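PDB 3UMA: glutathione-dependent peroxiredoxin, which probably reduces hydrogen peroxide and organic hydroperoxides to water and alcohols at the expense of glutathione, helping to protect the cell against oxidative stress. Local coordinates for residues A[30-35]-A[151-156]; A[51-56]-A[118-123]; A[58-63]-A[85-90]; A[79-84]-A[111-116]; A[95-100]-A[104-109]. One frame throughout, in Å; residues are numbered along the deposited sequence.

How the interactions relate
From the N terminus, the loop 30-35 meets strand residues 151-156 in interaction 1, closing a long loop that encloses the other four contacts. Within it, interaction 2 brings helix 50-54 to strand 120-123, and interactions 3, 4 and 5 nest inside that span. Interaction 3 joins strand 58-64 to helix 84-88. Its segments alternate along the chain with those of interaction 4, where the ends of helices 70-82 and 103-113 meet, so these two cross. Interaction 5, between strand 94-99 and helix 103-113, lies inside the loop of interaction 4 and follows interaction 3 in series. Interactions 1, 2, 3 and 5 all reach the same mixed sheet.

Interaction 1: A[30-35]-A[151-156]; sequences DKLPNA and YSMLVE
M153, a selenomethionine, is the first residue of the strand to meet the loop 30-35, its SE lying 3.8 Å from L32 CD2. The chain of M153 leaves the strand with CG between the backbone N and the carbonyl carbon (chi1 54°) and then bends at chi3, which lays SE and the methyl beyond it slantwise past the leucine. The long, flexible, apolar side chain suits a buried place where its partner stands at some distance from the strand. L154 points to the other face of the strand, and the alternation brings V155 back to the side of L32. Here the side chains meet tip to tip: L32 CD1 lies 3.9 Å from V155 CG1 and 4.1 Å from V155 CG2, so one methyl of the leucine serves both branches of the valine. Each methyl of L32 thus has its own partner, CD2 on M153 and CD1 on V155. F54 of helix 50-54 packs on both L32 and V155. L32 also touches F129 of helix 128-132 and V160 of strand 159-165, while M153 lies against L61 of strand 58-64, the antiparallel neighbour of strand 147-156 in the central sheet.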
# COMPACT_ATOMS: atom_id res chain seq x y z
N ASP A 30 -7.84 10.71 10.52
CA ASP A 30 -7.27 9.76 11.50
C ASP A 30 -5.75 9.71 11.39
O ASP A 30 -5.17 9.84 10.31
CB ASP A 30 -7.80 8.33 11.28
CG ASP A 30 -9.27 8.15 11.66
OD1 ASP A 30 -9.83 8.99 12.39
OD2 ASP A 30 -9.89 7.14 11.24
N LYS A 31 -5.09 9.48 12.52
CA LYS A 31 -3.68 9.11 12.51
C LYS A 31 -3.56 7.61 12.20
O LYS A 31 -4.41 6.82 12.61
CB LYS A 31 -3.03 9.40 13.87
CG LYS A 31 -3.12 10.88 14.32
CD LYS A 31 -2.38 11.13 15.64
CE LYS A 31 -3.16 10.60 16.83
NZ LYS A 31 -2.33 10.33 18.07
N LEU A 32 -2.53 7.22 11.46
CA LEU A 32 -2.23 5.81 11.27
C LEU A 32 -1.67 5.18 12.56
O LEU A 32 -0.86 5.81 13.25
CB LEU A 32 -1.22 5.62 10.13
CG LEU A 32 -1.67 5.90 8.68
CD1 LEU A 32 -0.51 5.64 7.76
CD2 LEU A 32 -2.86 5.05 8.28
N PRO A 33 -2.10 3.95 12.90
CA PRO A 33 -1.49 3.27 14.04
C PRO A 33 -0.03 2.97 13.73
O PRO A 33 0.36 2.91 12.56
CB PRO A 33 -2.29 1.96 14.16
CG PRO A 33 -2.79 1.71 12.78
CD PRO A 33 -3.07 3.09 12.21
N ASN A 34 0.77 2.83 14.79
CA ASN A 34 2.16 2.43 14.70
C ASN A 34 2.21 1.01 14.16
O ASN A 34 1.34 0.21 14.48
CB ASN A 34 2.77 2.48 16.12
CG ASN A 34 4.26 2.23 16.16
OD1 ASN A 34 5.05 2.94 15.51
ND2 ASN A 34 4.67 1.24 16.96
N ALA A 35 3.20 0.70 13.32
CA ALA A 35 3.38 -0.65 12.79
C ALA A 35 4.78 -0.78 12.25
O ALA A 35 5.46 0.21 12.03
CB ALA A 35 2.34 -0.96 11.66
N TYR A 151 -6.76 -0.02 -1.74
CA TYR A 151 -6.98 1.38 -1.37
C TYR A 151 -5.73 2.17 -1.71
O TYR A 151 -4.67 1.60 -1.96
CB TYR A 151 -7.40 1.57 0.11
CG TYR A 151 -6.34 1.16 1.15
CD1 TYR A 151 -5.20 1.95 1.37
CD2 TYR A 151 -6.48 -0.01 1.90
CE1 TYR A 151 -4.22 1.59 2.31
CE2 TYR A 151 -5.52 -0.39 2.85
CZ TYR A 151 -4.39 0.42 3.05
OH TYR A 151 -3.41 0.05 3.96
N SER A 152 -5.88 3.49 -1.76
CA SER A 152 -4.72 4.38 -1.76
C SER A 152 -5.01 5.49 -0.75
O SER A 152 -6.18 5.79 -0.45
CB SER A 152 -4.45 4.98 -3.15
OG SER A 152 -5.46 5.91 -3.45
N MSE A 153 -3.96 6.08 -0.21
CA MSE A 153 -4.17 7.16 0.72
C MSE A 153 -3.01 8.13 0.63
O MSE A 153 -1.90 7.74 0.31
CB MSE A 153 -4.39 6.66 2.16
CG MSE A 153 -3.31 5.76 2.69
SE MSE A 153 -3.56 5.31 4.58
CE MSE A 153 -5.13 4.16 4.59
N LEU A 154 -3.32 9.41 0.83
CA LEU A 154 -2.29 10.43 1.01
C LEU A 154 -2.14 10.68 2.52
O LEU A 154 -3.11 10.96 3.23
CB LEU A 154 -2.65 11.73 0.26
CG LEU A 154 -1.69 12.93 0.37
CD1 LEU A 154 -0.32 12.57 -0.19
CD2 LEU A 154 -2.29 14.14 -0.36
N VAL A 155 -0.90 10.52 2.99
CA VAL A 155 -0.63 10.58 4.42
C VAL A 155 0.36 11.74 4.70
O VAL A 155 1.43 11.80 4.10
CB VAL A 155 -0.06 9.23 4.94
CG1 VAL A 155 0.05 9.23 6.46
CG2 VAL A 155 -0.98 8.05 4.49
N GLU A 156 -0.03 12.64 5.59
CA GLU A 156 0.82 13.83 5.89
C GLU A 156 1.25 13.79 7.34
O GLU A 156 0.41 13.77 8.24
CB GLU A 156 0.09 15.13 5.53
CG GLU A 156 -0.01 15.31 4.00
CD GLU A 156 -0.84 16.53 3.51
OE1 GLU A 156 -1.23 17.40 4.32
OE2 GLU A 156 -1.10 16.60 2.30

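Interaction 2: A[51-56]-A[118-123]; sequences ELLFKG and KIHFLS
L53 divides its two methyls between two residues of strand 120-123, one held closely and the other resting on a flat ring. The tight part is L53 CD2 against L122 CD1, 3.6 Å apart, where two buried leucines reach toward each other tip to tip. L53 carries CG anti to its backbone N (chi1 -171°), which sends the fork from the helix toward the strand. Its CG also sits over the centre of one face of the F54 ring, so the branch point is supported from within its own helix. The looser part is at H120, which is partly exposed. There L53 CD1 lies over one face of the imidazole in a CH-pi contact, 4.1 Å from the ring centroid and 17° off the normal, offset toward the NE2-CD2 bond, with NE2 3.9 Å away. Histidine suits this margin because its face accepts the methyl while its nitrogens serve polar partners: NE2 is bonded to OD2 of D94 and ND1 to OE1 of E39. These bonds would fix the ring's rotation, and the two carboxylates could favour a charged imidazolium. F121, between H120 and L122, packs instead on helices 70-82 and 103-113. Helix 50-54 therefore covers the opposite face of the sheet, giving the helix-sheet-helix layering expected of a peroxiredoxin's thioredoxin-like fold.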
# COMPACT_ATOMS: atom_id res chain seq x y z
N GLU A 51 6.69 5.29 11.87
CA GLU A 51 7.35 6.54 12.23
C GLU A 51 8.36 6.95 11.17
O GLU A 51 8.29 8.06 10.63
CB GLU A 51 8.03 6.43 13.60
CG GLU A 51 8.73 7.71 14.05
CD GLU A 51 9.28 7.57 15.45
OE1 GLU A 51 10.48 7.23 15.57
OE2 GLU A 51 8.50 7.76 16.42
N LEU A 52 9.29 6.05 10.86
CA LEU A 52 10.29 6.27 9.83
C LEU A 52 9.69 6.57 8.46
O LEU A 52 10.23 7.38 7.69
CB LEU A 52 11.24 5.06 9.72
CG LEU A 52 12.15 5.06 8.47
CD1 LEU A 52 13.23 6.16 8.53
CD2 LEU A 52 12.79 3.68 8.19
N LEU A 53 8.60 5.89 8.14
CA LEU A 53 7.99 6.04 6.83
C LEU A 53 7.24 7.35 6.71
O LEU A 53 7.40 8.06 5.72
CB LEU A 53 7.05 4.86 6.52
CG LEU A 53 6.54 4.84 5.08
CD1 LEU A 53 7.70 4.86 4.06
CD2 LEU A 53 5.64 3.61 4.86
N PHE A 54 6.45 7.69 7.71
CA PHE A 54 5.48 8.77 7.59
C PHE A 54 5.82 10.11 8.26
O PHE A 54 5.34 11.16 7.83
CB PHE A 54 4.11 8.28 8.07
CG PHE A 54 3.55 7.15 7.26
CD1 PHE A 54 3.03 7.39 5.99
CD2 PHE A 54 3.55 5.85 7.76
CE1 PHE A 54 2.50 6.35 5.23
CE2 PHE A 54 3.02 4.79 6.99
CZ PHE A 54 2.51 5.05 5.73
N LYS A 55 6.61 10.09 9.33
CA LYS A 55 6.74 11.29 10.16
C LYS A 55 7.51 12.39 9.48
O LYS A 55 8.59 12.17 8.94
CB LYS A 55 7.30 10.97 11.55
CG LYS A 55 6.33 10.23 12.49
CD LYS A 55 4.87 10.65 12.36
CE LYS A 55 4.26 10.99 13.72
NZ LYS A 55 2.76 10.90 13.74
N GLY A 56 6.93 13.59 9.49
CA GLY A 56 7.53 14.76 8.87
C GLY A 56 7.51 14.63 7.37
O GLY A 56 8.28 15.31 6.68
N LYS A 118 12.50 2.00 -6.49
CA LYS A 118 11.72 3.14 -6.95
C LYS A 118 10.65 3.50 -5.93
O LYS A 118 10.23 4.65 -5.85
CB LYS A 118 11.03 2.83 -8.28
CG LYS A 118 11.86 2.10 -9.33
CD LYS A 118 12.68 3.05 -10.18
CE LYS A 118 13.31 2.29 -11.35
NZ LYS A 118 14.71 2.75 -11.60
N ILE A 119 10.23 2.49 -5.18
CA ILE A 119 9.05 2.56 -4.34
C ILE A 119 9.25 1.55 -3.21
O ILE A 119 9.91 0.53 -3.42
CB ILE A 119 7.80 2.25 -5.24
CG1 ILE A 119 7.13 3.55 -5.66
CG2 ILE A 119 6.79 1.29 -4.63
CD1 ILE A 119 6.60 3.51 -7.06
N HIS A 120 8.75 1.83 -2.01
CA HIS A 120 8.79 0.81 -0.95
C HIS A 120 7.85 -0.38 -1.26
O HIS A 120 6.73 -0.18 -1.76
CB HIS A 120 8.44 1.38 0.41
CG HIS A 120 9.41 2.40 0.92
ND1 HIS A 120 10.46 2.09 1.77
CD2 HIS A 120 9.48 3.74 0.71
CE1 HIS A 120 11.13 3.19 2.06
NE2 HIS A 120 10.56 4.20 1.43
N PHE A 121 8.32 -1.59 -0.99
CA PHE A 121 7.49 -2.79 -1.03
C PHE A 121 7.40 -3.34 0.38
O PHE A 121 8.34 -3.97 0.86
CB PHE A 121 8.07 -3.83 -2.01
CG PHE A 121 7.84 -3.48 -3.47
CD1 PHE A 121 6.90 -4.20 -4.22
CD2 PHE A 121 8.55 -2.44 -4.07
CE1 PHE A 121 6.68 -3.90 -5.57
CE2 PHE A 121 8.31 -2.10 -5.41
CZ PHE A 121 7.36 -2.83 -6.15
N LEU A 122 6.27 -3.07 1.03
CA LEU A 122 6.10 -3.37 2.43
C LEU A 122 5.30 -4.65 2.62
O LEU A 122 4.20 -4.79 2.09
CB LEU A 122 5.37 -2.21 3.14
CG LEU A 122 5.95 -0.80 3.01
CD1 LEU A 122 5.05 0.21 3.73
CD2 LEU A 122 7.38 -0.76 3.58
N SER A 123 5.86 -5.55 3.41
CA SER A 123 5.23 -6.80 3.76
C SER A 123 4.45 -6.62 5.06
O SER A 123 5.03 -6.24 6.09
CB SER A 123 6.29 -7.90 3.87
OG SER A 123 5.85 -8.94 4.71

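Interaction 3: A[58-63]-A[85-90]; sequences RVVLFA and DAILAR
V60 and I87 form the apolar centre of this contact, with V60 CG2 4.1 Å from I87 CG2 and the side chains crossing at about a right angle. The meeting is light, methyl against methyl. Both residues are beta-branched, so each presents a methyl close to its own backbone, well suited to the buried interface between a strand and a helix. I87 holds CG1 anti to its carbonyl carbon (chi1 -73°), which leaves CG2 as the branch offered to the valine.

The polar touch lies at the N-terminal start of the strand. R58 NH1 gives a weak hydrogen bond to R90 O, 3.1 Å long and bent to 128°, with the oxygen at the edge of the guanidinium and in its plane. Carbonyls just beyond a helix lack the next turn's donors, and an arginine can supply one. The side chain of R58 is extended from CG to NE, which lets it span the distance. R90 contributes its backbone here, and the turn presenting it is steadied by the bond from R90 N to I87 O.

In the second shell, the stronger partner of R58 is E156, whose OE2 forms a salt bridge with R58 NE. NH1 also makes a weak bond to G91 O. Y80 packs against both V60 and I87, and V92 does the same. Strand 58-64 runs in the central sheet between parallel strand 94-99 and antiparallel strand 147-156; helix 84-88 covers it beside helix 70-82 and leads on into strand 94-99.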
# COMPACT_ATOMS: atom_id res chain seq x y z
N ARG A 58 5.20 13.60 3.47
CA ARG A 58 3.97 13.48 2.70
C ARG A 58 4.15 12.22 1.89
O ARG A 58 5.00 12.17 1.01
CB ARG A 58 3.79 14.70 1.79
CG ARG A 58 2.38 14.91 1.25
CD ARG A 58 2.11 16.42 0.98
NE ARG A 58 0.79 16.66 0.40
CZ ARG A 58 0.57 16.98 -0.88
NH1 ARG A 58 1.58 17.10 -1.72
NH2 ARG A 58 -0.67 17.20 -1.32
N VAL A 59 3.35 11.20 2.19
CA VAL A 59 3.55 9.86 1.61
C VAL A 59 2.29 9.34 0.88
O VAL A 59 1.18 9.50 1.36
CB VAL A 59 4.01 8.85 2.70
CG1 VAL A 59 4.20 7.44 2.14
CG2 VAL A 59 5.32 9.32 3.37
N VAL A 60 2.49 8.76 -0.29
CA VAL A 60 1.41 8.06 -0.99
C VAL A 60 1.53 6.58 -0.64
O VAL A 60 2.55 5.97 -0.94
CB VAL A 60 1.49 8.26 -2.51
CG1 VAL A 60 0.60 7.22 -3.24
CG2 VAL A 60 1.05 9.66 -2.86
N LEU A 61 0.53 6.04 0.05
CA LEU A 61 0.48 4.62 0.36
C LEU A 61 -0.63 3.96 -0.43
O LEU A 61 -1.78 4.40 -0.36
CB LEU A 61 0.22 4.38 1.86
CG LEU A 61 0.07 2.92 2.32
CD1 LEU A 61 1.37 2.12 2.15
CD2 LEU A 61 -0.41 2.82 3.75
N PHE A 62 -0.31 2.91 -1.17
CA PHE A 62 -1.39 2.08 -1.71
C PHE A 62 -1.28 0.63 -1.27
O PHE A 62 -0.19 0.09 -1.16
CB PHE A 62 -1.58 2.23 -3.23
CG PHE A 62 -0.41 1.77 -4.05
CD1 PHE A 62 0.77 2.51 -4.13
CD2 PHE A 62 -0.51 0.61 -4.82
CE1 PHE A 62 1.83 2.09 -4.91
CE2 PHE A 62 0.55 0.19 -5.63
CZ PHE A 62 1.72 0.92 -5.67
N ALA A 63 -2.44 0.01 -1.02
CA ALA A 63 -2.49 -1.39 -0.61
C ALA A 63 -3.08 -2.27 -1.71
O ALA A 63 -4.01 -1.87 -2.41
CB ALA A 63 -3.27 -1.56 0.65
N ASP A 85 7.54 9.60 -10.97
CA ASP A 85 8.21 10.90 -11.08
C ASP A 85 7.23 12.06 -10.99
O ASP A 85 7.44 13.01 -10.22
CB ASP A 85 9.06 10.97 -12.36
CG ASP A 85 10.23 9.99 -12.34
OD1 ASP A 85 10.73 9.69 -11.24
OD2 ASP A 85 10.65 9.51 -13.42
N ALA A 86 6.12 11.97 -11.73
CA ALA A 86 5.07 12.99 -11.67
C ALA A 86 4.49 13.13 -10.28
O ALA A 86 4.13 14.23 -9.87
CB ALA A 86 3.96 12.70 -12.69
N ILE A 87 4.38 12.01 -9.56
CA ILE A 87 3.86 12.05 -8.18
C ILE A 87 4.86 12.72 -7.24
O ILE A 87 4.50 13.63 -6.51
CB ILE A 87 3.44 10.63 -7.66
CG1 ILE A 87 2.14 10.16 -8.33
CG2 ILE A 87 3.27 10.65 -6.14
CD1 ILE A 87 1.80 8.66 -8.13
N LEU A 88 6.12 12.28 -7.28
CA LEU A 88 7.16 12.86 -6.44
C LEU A 88 7.35 14.36 -6.70
O LEU A 88 7.68 15.11 -5.77
CB LEU A 88 8.50 12.11 -6.60
CG LEU A 88 8.51 10.63 -6.19
CD1 LEU A 88 9.87 10.00 -6.46
CD2 LEU A 88 8.09 10.41 -4.73
N ALA A 89 7.11 14.80 -7.93
CA ALA A 89 7.27 16.21 -8.29
C ALA A 89 6.13 17.07 -7.79
O ALA A 89 6.17 18.29 -7.93
CB ALA A 89 7.45 16.38 -9.80
N ARG A 90 5.11 16.45 -7.20
CA ARG A 90 4.01 17.23 -6.63
C ARG A 90 4.02 17.30 -5.11
O ARG A 90 2.97 17.36 -4.48
CB ARG A 90 2.66 16.74 -7.16
CG ARG A 90 2.32 17.27 -8.56
CD ARG A 90 0.81 17.24 -8.80
NE ARG A 90 0.37 18.25 -9.76
CZ ARG A 90 0.08 19.52 -9.46
NH1 ARG A 90 0.18 19.96 -8.21
NH2 ARG A 90 -0.31 20.36 -10.41

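Interaction 4: A[79-84]-A[111-116]; sequences GYLENR and THSGGM
L81 sets CG anti to its carbonyl carbon (chi1 -59°) and extends at chi2, so that its fork reaches the chain turning at 113-115. CD1 comes 3.5 Å from S113 O, a van der Waals contact, and 3.8 Å from G115 CA; CD2 is at 3.8 Å from the same alpha carbon. Both methyls therefore rest against G115 CA, and the leucine can come this close because glycine carries no side chain there. S113 in turn has OG between its backbone N and carbonyl carbon (chi1 66°). From there OG accepts from G115 N at 3.2 Å, making an ST turn, and also bonds to W109 O, its stronger partner one turn back in the helix.

Here helix 103-113 ends in a Schellman motif, with G114 at positive phi, a conformation that glycine adopts readily. The facing element is the last turn of helix 70-82, so the contact joins the C-terminal ends of two helices of a peroxiredoxin's thioredoxin-like fold. C72, the predicted peroxidatic cysteine, lies near the start of helix 70-82, its side chain about 10 Å from that of S113.

On the other helix, N83 closes the final turn twice over. Its ND2 reaches G79 O at 3.0 Å with an N-H...O angle of 146°, while N83 N approaches the same oxygen from the opposite face of the carbonyl plane. Asparagine's short amide suits such a fold back onto its own backbone. Beyond the contact, L81 also packs on I119, and R84 NH1 bonds to K118 O in the segment leading to strand 120-123.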
# COMPACT_ATOMS: atom_id res chain seq x y z
N GLY A 79 0.72 1.33 -12.60
CA GLY A 79 0.23 2.71 -12.62
C GLY A 79 1.08 3.63 -11.75
O GLY A 79 1.45 4.73 -12.16
N TYR A 80 1.37 3.19 -10.52
CA TYR A 80 2.26 3.95 -9.65
C TYR A 80 3.70 3.99 -10.15
O TYR A 80 4.36 5.02 -9.99
CB TYR A 80 2.18 3.51 -8.19
CG TYR A 80 0.90 3.99 -7.55
CD1 TYR A 80 0.82 5.26 -6.98
CD2 TYR A 80 -0.26 3.21 -7.58
CE1 TYR A 80 -0.35 5.72 -6.43
CE2 TYR A 80 -1.42 3.66 -7.05
CZ TYR A 80 -1.47 4.92 -6.46
OH TYR A 80 -2.65 5.38 -5.92
N LEU A 81 4.19 2.91 -10.75
CA LEU A 81 5.55 2.94 -11.31
C LEU A 81 5.63 3.87 -12.53
O LEU A 81 6.61 4.59 -12.70
CB LEU A 81 6.06 1.54 -11.66
CG LEU A 81 6.12 0.53 -10.49
CD1 LEU A 81 6.66 -0.80 -10.93
CD2 LEU A 81 6.95 1.09 -9.33
N GLU A 82 4.59 3.85 -13.36
CA GLU A 82 4.55 4.72 -14.55
C GLU A 82 4.40 6.19 -14.15
O GLU A 82 4.96 7.06 -14.80
CB GLU A 82 3.49 4.25 -15.57
CG GLU A 82 3.19 2.71 -15.46
CD GLU A 82 3.07 1.92 -16.78
OE1 GLU A 82 2.06 2.06 -17.50
OE2 GLU A 82 3.97 1.09 -17.06
N ASN A 83 3.67 6.46 -13.07
CA ASN A 83 3.43 7.84 -12.61
C ASN A 83 4.34 8.33 -11.43
O ASN A 83 4.10 9.41 -10.88
CB ASN A 83 1.94 8.04 -12.26
CG ASN A 83 1.03 8.05 -13.51
OD1 ASN A 83 1.03 9.01 -14.28
ND2 ASN A 83 0.24 6.99 -13.69
N ARG A 84 5.36 7.55 -11.07
CA ARG A 84 6.22 7.85 -9.91
C ARG A 84 6.83 9.26 -9.89
O ARG A 84 6.67 10.00 -8.91
CB ARG A 84 7.34 6.82 -9.77
CG ARG A 84 8.22 7.06 -8.52
CD ARG A 84 9.44 6.17 -8.48
NE ARG A 84 10.59 6.79 -9.12
CZ ARG A 84 11.73 7.10 -8.51
NH1 ARG A 84 11.91 6.82 -7.22
NH2 ARG A 84 12.71 7.67 -9.19
N THR A 111 11.39 -6.90 -7.69
CA THR A 111 12.40 -7.14 -8.72
C THR A 111 11.71 -7.37 -10.07
O THR A 111 12.09 -6.79 -11.09
CB THR A 111 13.28 -8.37 -8.34
OG1 THR A 111 13.95 -8.11 -7.10
CG2 THR A 111 14.32 -8.69 -9.43
N HIS A 112 10.68 -8.20 -10.07
CA HIS A 112 10.06 -8.56 -11.34
C HIS A 112 9.11 -7.52 -11.92
O HIS A 112 8.92 -7.48 -13.13
CB HIS A 112 9.48 -9.97 -11.27
CG HIS A 112 10.55 -11.01 -11.10
ND1 HIS A 112 10.58 -11.90 -10.05
CD2 HIS A 112 11.67 -11.26 -11.83
CE1 HIS A 112 11.65 -12.67 -10.15
NE2 HIS A 112 12.32 -12.30 -11.23
N SER A 113 8.55 -6.67 -11.08
CA SER A 113 7.76 -5.55 -11.57
C SER A 113 8.64 -4.39 -12.05
O SER A 113 8.14 -3.46 -12.68
CB SER A 113 6.86 -5.04 -10.46
OG SER A 113 7.64 -4.49 -9.41
N GLY A 114 9.94 -4.43 -11.72
CA GLY A 114 10.85 -3.31 -12.02
C GLY A 114 10.69 -2.16 -11.03
O GLY A 114 11.17 -1.06 -11.28
N GLY A 115 10.02 -2.42 -9.91
CA GLY A 115 9.81 -1.40 -8.88
C GLY A 115 10.88 -1.34 -7.79
O GLY A 115 10.88 -0.42 -6.97
N MSE A 116 11.78 -2.31 -7.78
CA MSE A 116 12.86 -2.33 -6.78
C MSE A 116 13.63 -1.01 -6.78
O MSE A 116 14.15 -0.59 -7.82
CB MSE A 116 13.82 -3.50 -7.03
CG MSE A 116 14.94 -3.60 -6.01
SE MSE A 116 14.24 -3.93 -4.22
CE MSE A 116 14.30 -5.90 -4.23

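Interaction 5: A[95-100]-A[104-109]; sequences IAVVAV and HVMGAW
M106, a selenomethionine, is the bump that fills the shallow hollow over A99 on the strand. Its SE lies 3.9 Å from A99 CB, and its CE reaches 4.1 Å from the same CB. The side chain bends at chi2 (-51°) and again at chi3, which curls the methyl from A99 toward V97. There CE comes 4.1 Å from V97 O and 4.2 Å from V97 CG1. Alanine suits the floor of this hollow because its small side chain leaves room for the bulky selenium, and V97 forms a raised wall beside it.

The axes of strand segment 95-99 and helix segment 104-109 come within 10.4 Å, their directions 140° apart, as helix 103-113 returns across the sheet in the beta-alpha-beta unit that strand 94-99 opens and strand 120-123 completes.

V97 is itself a second bump. Its CG2, the branch anti to the backbone N, approaches the six-membered part of the W109 indole obliquely, 4.3 Å from CZ3. The large flat ring suits a place between strand and helix, reaching on toward V64 and meeting F68 with planes at about 50°. The W109 side chain is also about 4 Å from that of C72, the predicted peroxidatic cysteine, and its NE1 makes a weak bond to S73 OG.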
# COMPACT_ATOMS: atom_id res chain seq x y z
N ILE A 95 6.78 6.90 -1.93
CA ILE A 95 5.66 6.05 -2.32
C ILE A 95 5.89 4.64 -1.80
O ILE A 95 7.00 4.09 -1.92
CB ILE A 95 5.45 6.03 -3.85
CG1 ILE A 95 5.36 7.46 -4.41
CG2 ILE A 95 4.17 5.22 -4.22
CD1 ILE A 95 5.51 7.53 -5.94
N ALA A 96 4.83 4.05 -1.23
CA ALA A 96 4.87 2.69 -0.72
C ALA A 96 3.67 1.89 -1.16
O ALA A 96 2.57 2.41 -1.21
CB ALA A 96 4.94 2.70 0.79
N VAL A 97 3.90 0.62 -1.49
CA VAL A 97 2.84 -0.37 -1.61
C VAL A 97 2.94 -1.34 -0.43
O VAL A 97 4.04 -1.71 -0.02
CB VAL A 97 2.92 -1.14 -2.98
CG1 VAL A 97 4.26 -1.87 -3.16
CG2 VAL A 97 1.71 -2.10 -3.17
N VAL A 98 1.80 -1.72 0.13
CA VAL A 98 1.75 -2.68 1.20
C VAL A 98 0.85 -3.84 0.78
O VAL A 98 -0.16 -3.62 0.09
CB VAL A 98 1.25 -2.04 2.53
CG1 VAL A 98 -0.13 -1.46 2.41
CG2 VAL A 98 1.29 -3.06 3.72
N ALA A 99 1.21 -5.06 1.18
CA ALA A 99 0.36 -6.25 0.92
C ALA A 99 0.52 -7.26 2.03
O ALA A 99 1.58 -7.32 2.68
CB ALA A 99 0.74 -6.89 -0.38
N VAL A 100 -0.53 -8.07 2.25
CA VAL A 100 -0.46 -9.21 3.14
C VAL A 100 0.17 -10.37 2.35
O VAL A 100 -0.52 -11.24 1.85
CB VAL A 100 -1.86 -9.56 3.72
CG1 VAL A 100 -1.81 -10.79 4.66
CG2 VAL A 100 -2.46 -8.32 4.44
N HIS A 104 9.67 -12.41 1.22
CA HIS A 104 10.36 -12.92 0.04
C HIS A 104 9.53 -12.75 -1.24
O HIS A 104 10.05 -12.45 -2.30
CB HIS A 104 10.76 -14.39 0.22
CG HIS A 104 11.49 -14.66 1.49
ND1 HIS A 104 12.83 -14.37 1.65
CD2 HIS A 104 11.07 -15.17 2.67
CE1 HIS A 104 13.21 -14.70 2.87
NE2 HIS A 104 12.16 -15.19 3.51
N VAL A 105 8.24 -12.95 -1.12
CA VAL A 105 7.36 -12.70 -2.26
C VAL A 105 7.35 -11.20 -2.58
O VAL A 105 7.46 -10.83 -3.74
CB VAL A 105 5.95 -13.31 -2.00
CG1 VAL A 105 4.92 -12.80 -3.00
CG2 VAL A 105 6.05 -14.86 -2.08
N MSE A 106 7.25 -10.35 -1.55
CA MSE A 106 7.31 -8.90 -1.77
C MSE A 106 8.58 -8.50 -2.50
O MSE A 106 8.51 -7.78 -3.50
CB MSE A 106 7.18 -8.10 -0.45
CG MSE A 106 5.78 -8.08 0.08
SE MSE A 106 4.46 -7.52 -1.29
CE MSE A 106 4.53 -5.56 -1.22
N GLY A 107 9.73 -9.01 -2.04
CA GLY A 107 11.02 -8.76 -2.71
C GLY A 107 11.10 -9.26 -4.13
O GLY A 107 11.59 -8.56 -5.03
N ALA A 108 10.62 -10.48 -4.37
CA ALA A 108 10.55 -10.99 -5.74
C ALA A 108 9.66 -10.12 -6.64
O ALA A 108 9.96 -9.89 -7.82
CB ALA A 108 10.07 -12.44 -5.73
N TRP A 109 8.56 -9.62 -6.08
CA TRP A 109 7.64 -8.77 -6.84
C TRP A 109 8.25 -7.41 -7.16
O TRP A 109 8.06 -6.87 -8.25
CB TRP A 109 6.34 -8.58 -6.06
CG TRP A 109 5.16 -8.10 -6.89
CD1 TRP A 109 4.85 -8.47 -8.18
CD2 TRP A 109 4.11 -7.22 -6.45
NE1 TRP A 109 3.68 -7.86 -8.56
CE2 TRP A 109 3.20 -7.10 -7.53
CE3 TRP A 109 3.85 -6.53 -5.25
CZ2 TRP A 109 2.04 -6.28 -7.46
CZ3 TRP A 109 2.69 -5.74 -5.17
CH2 TRP A 109 1.80 -5.62 -6.28